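Local coordinates for aerobactin synthase IucA (Klebsiella pneumoniae subsp. pneumoniae, PDB 5JM8), which probably joins N6-acetyl-N6-hydroxylysine to citrate in an ATP-dependent step of aerobactin siderophore biosynthesis, at residues L410-T415 against V441-R446. Numbering follows the deposited sequence.
Sequences LKPLFT and VGLIYR. With ATP (adenosine-5'-triphosphate), chain I.
Leu-443 meets the helix through one methyl group, CD2. This methyl lies 4.0 Å from Leu-413 CG and 4.0 Å from Leu-413 CD1. It also sits 4.0 Å from Pro-412 CG. The Leu-443 side chain crosses that of Leu-413 at about a right angle. With its CG anti to the backbone N (chi1 168°), it extends from strand 440-445 toward helix 394-420. Phe-322, on the parallel neighbouring strand 322-324, packs on both Pro-412 and Leu-443. Leu-413 also touches Leu-486 of helix 475-500.

Pro-412 has no N-H to give to the turn before, and the helix kinks there. Lys-411 O, one residue before, accepts a backbone bond from Thr-415 N at 3.1 Å and a side-chain bond from Thr-415 OG1 at 2.8 Å, on opposite faces of its carbonyl plane.

Past the strand, Arg-446 belongs to the ATP pocket. It passes alongside the gamma-phosphate, with NE 3.6 Å from O2G of ATP and the guanidinium turned toward Glu-142 and Gln-429. Its NH1 forms a salt bridge with Glu-142, and NH2 bonds to Gln-429 O.

The helix-strand contact is therefore purely apolar and buried. It packs the helix against one face of the mixed sheet whose strand 440-445 leads into the ATP pocket.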
loop_
_atom_site.group_PDB
_atom_site.type_symbol
_atom_site.label_atom_id
_atom_site.label_comp_id
_atom_site.label_asym_id
_atom_site.label_seq_id
_atom_site.Cartn_x
_atom_site.Cartn_y
_atom_site.Cartn_z
ATOM N N LEU A 410 -1.239 29.727 13.940
ATOM C CA LEU A 410 -1.084 30.866 14.837
ATOM C C LEU A 410 -2.164 30.900 15.913
ATOM O O LEU A 410 -1.884 31.229 17.066
ATOM C CB LEU A 410 -1.097 32.175 14.044
ATOM C CG LEU A 410 0.008 32.346 12.997
ATOM C CD1 LEU A 410 -0.112 33.705 12.333
ATOM C CD2 LEU A 410 1.392 32.172 13.613
ATOM N N LYS A 411 -3.393 30.546 15.547
ATOM C CA LYS A 411 -4.515 30.660 16.476
ATOM C C LYS A 411 -4.330 29.806 17.736
ATOM O O LYS A 411 -4.410 30.329 18.845
ATOM C CB LYS A 411 -5.829 30.293 15.777
ATOM C CG LYS A 411 -7.073 30.654 16.575
ATOM C CD LYS A 411 -8.335 30.423 15.768
ATOM N N PRO A 412 -4.073 28.497 17.579
ATOM C CA PRO A 412 -3.901 27.700 18.800
ATOM C C PRO A 412 -2.715 28.135 19.659
ATOM O O PRO A 412 -2.770 28.008 20.880
ATOM C CB PRO A 412 -3.683 26.279 18.266
ATOM C CG PRO A 412 -3.300 26.444 16.836
ATOM C CD PRO A 412 -4.019 27.660 16.367
ATOM N N LEU A 413 -1.661 28.643 19.030
ATOM C CA LEU A 413 -0.438 28.990 19.750
ATOM C C LEU A 413 -0.557 30.303 20.525
ATOM O O LEU A 413 -0.093 30.399 21.662
ATOM C CB LEU A 413 0.736 29.066 18.775
ATOM C CG LEU A 413 1.171 27.729 18.167
ATOM C CD1 LEU A 413 2.146 27.954 17.024
ATOM C CD2 LEU A 413 1.787 26.818 19.218
ATOM N N PHE A 414 -1.170 31.312 19.911
ATOM C CA PHE A 414 -1.407 32.586 20.585
ATOM C C PHE A 414 -2.467 32.447 21.675
ATOM O O PHE A 414 -2.432 33.159 22.677
ATOM C CB PHE A 414 -1.844 33.658 19.585
ATOM C CG PHE A 414 -0.709 34.303 18.838
ATOM C CD1 PHE A 414 0.113 35.228 19.461
ATOM C CD2 PHE A 414 -0.484 34.003 17.505
ATOM C CE1 PHE A 414 1.150 35.828 18.769
ATOM C CE2 PHE A 414 0.551 34.600 16.809
ATOM C CZ PHE A 414 1.368 35.512 17.441
ATOM N N THR A 415 -3.414 31.535 21.464
ATOM C CA THR A 415 -4.504 31.318 22.413
ATOM C C THR A 415 -4.042 30.496 23.611
ATOM O O THR A 415 -4.492 30.714 24.735
ATOM C CB THR A 415 -5.699 30.602 21.751
ATOM O OG1 THR A 415 -6.193 31.391 20.662
ATOM C CG2 THR A 415 -6.821 30.384 22.755
ATOM N N VAL A 441 -4.685 22.031 7.371
ATOM C CA VAL A 441 -5.913 21.636 8.056
ATOM C C VAL A 441 -5.652 21.327 9.527
ATOM O O VAL A 441 -6.558 20.916 10.253
ATOM C CB VAL A 441 -6.561 20.402 7.388
ATOM C CG1 VAL A 441 -6.983 20.732 5.969
ATOM C CG2 VAL A 441 -5.605 19.221 7.394
ATOM N N GLY A 442 -4.414 21.525 9.968
ATOM C CA GLY A 442 -4.062 21.280 11.353
ATOM C C GLY A 442 -2.610 21.576 11.672
ATOM O O GLY A 442 -1.817 21.874 10.779
ATOM N N LEU A 443 -2.274 21.490 12.958
ATOM C CA LEU A 443 -0.925 21.770 13.440
ATOM C C LEU A 443 -0.441 20.673 14.377
ATOM O O LEU A 443 -1.203 20.159 15.197
ATOM C CB LEU A 443 -0.881 23.124 14.160
ATOM C CG LEU A 443 0.384 23.437 14.974
ATOM C CD1 LEU A 443 1.588 23.610 14.059
ATOM C CD2 LEU A 443 0.195 24.669 15.848
ATOM N N ILE A 444 0.834 20.319 14.249
ATOM C CA ILE A 444 1.492 19.464 15.225
ATOM C C ILE A 444 2.794 20.127 15.681
ATOM O O ILE A 444 3.711 20.335 14.884
ATOM C CB ILE A 444 1.781 18.058 14.661
ATOM C CG1 ILE A 444 0.484 17.409 14.162
ATOM C CG2 ILE A 444 2.433 17.187 15.730
ATOM C CD1 ILE A 444 0.682 16.070 13.479
ATOM N N TYR A 445 2.854 20.471 16.966
ATOM C CA TYR A 445 4.031 21.108 17.540
ATOM C C TYR A 445 5.012 20.071 18.060
ATOM O O TYR A 445 4.617 19.054 18.628
ATOM C CB TYR A 445 3.642 22.063 18.671
ATOM C CG TYR A 445 4.841 22.670 19.366
ATOM C CD1 TYR A 445 5.427 23.835 18.891
ATOM C CD2 TYR A 445 5.394 22.070 20.491
ATOM C CE1 TYR A 445 6.526 24.388 19.518
ATOM C CE2 TYR A 445 6.491 22.615 21.124
ATOM C CZ TYR A 445 7.054 23.772 20.633
ATOM O OH TYR A 445 8.147 24.314 21.265
ATOM N N ARG A 446 6.295 20.362 17.871
ATOM C CA ARG A 446 7.379 19.470 18.253
ATOM C C ARG A 446 8.431 20.233 19.055
ATOM O O ARG A 446 8.546 21.448 18.918
ATOM C CB ARG A 446 7.996 18.845 17.003
ATOM C CG ARG A 446 9.356 18.223 17.211
ATOM C CD ARG A 446 9.858 17.615 15.930
ATOM N NE ARG A 446 10.159 18.622 14.918
ATOM C CZ ARG A 446 10.266 18.356 13.620
ATOM N NH1 ARG A 446 10.086 17.118 13.181
ATOM N NH2 ARG A 446 10.546 19.322 12.759
HETATM P PG ATP I . 13.957 18.664 17.887
HETATM O O1G ATP I . 14.260 17.280 17.372
HETATM O O2G ATP I . 12.890 19.383 17.096
HETATM O O3G ATP I . 13.738 18.729 19.379
HETATM P PB ATP I . 16.085 20.535 18.541
HETATM O O1B ATP I . 17.558 20.407 18.242
HETATM O O2B ATP I . 15.598 20.389 19.965
HETATM O O3B ATP I . 15.290 19.522 17.557
HETATM P PA ATP I . 16.257 23.375 18.214
HETATM O O1A ATP I . 17.019 23.307 19.513
HETATM O O2A ATP I . 15.188 24.424 18.027
HETATM O O3A ATP I . 15.566 21.944 17.950
HETATM O "O5'" ATP I . 17.273 23.507 16.977
HETATM C "C5'" ATP I . 16.721 23.559 15.666
HETATM C "C4'" ATP I . 17.655 22.945 14.633
HETATM O "O4'" ATP I . 17.052 23.095 13.346
HETATM C "C3'" ATP I . 19.019 23.615 14.579
HETATM O "O3'" ATP I . 20.047 22.618 14.634
HETATM C "C2'" ATP I . 19.055 24.368 13.263
HETATM O "O2'" ATP I . 20.306 24.216 12.595
HETATM C "C1'" ATP I . 17.937 23.754 12.437
HETATM N N9 ATP I . 17.184 24.778 11.679
HETATM C C8 ATP I . 17.067 24.788 10.341
HETATM N N7 ATP I . 16.321 25.845 9.932
HETATM C C5 ATP I . 15.950 26.525 11.031
HETATM C C6 ATP I . 15.150 27.736 11.304
HETATM N N6 ATP I . 14.603 28.422 10.273
HETATM N N1 ATP I . 14.999 28.115 12.594
HETATM C C2 ATP I . 15.550 27.424 13.611
HETATM N N3 ATP I . 16.287 26.314 13.427
HETATM C C4 ATP I . 16.521 25.821 12.185
#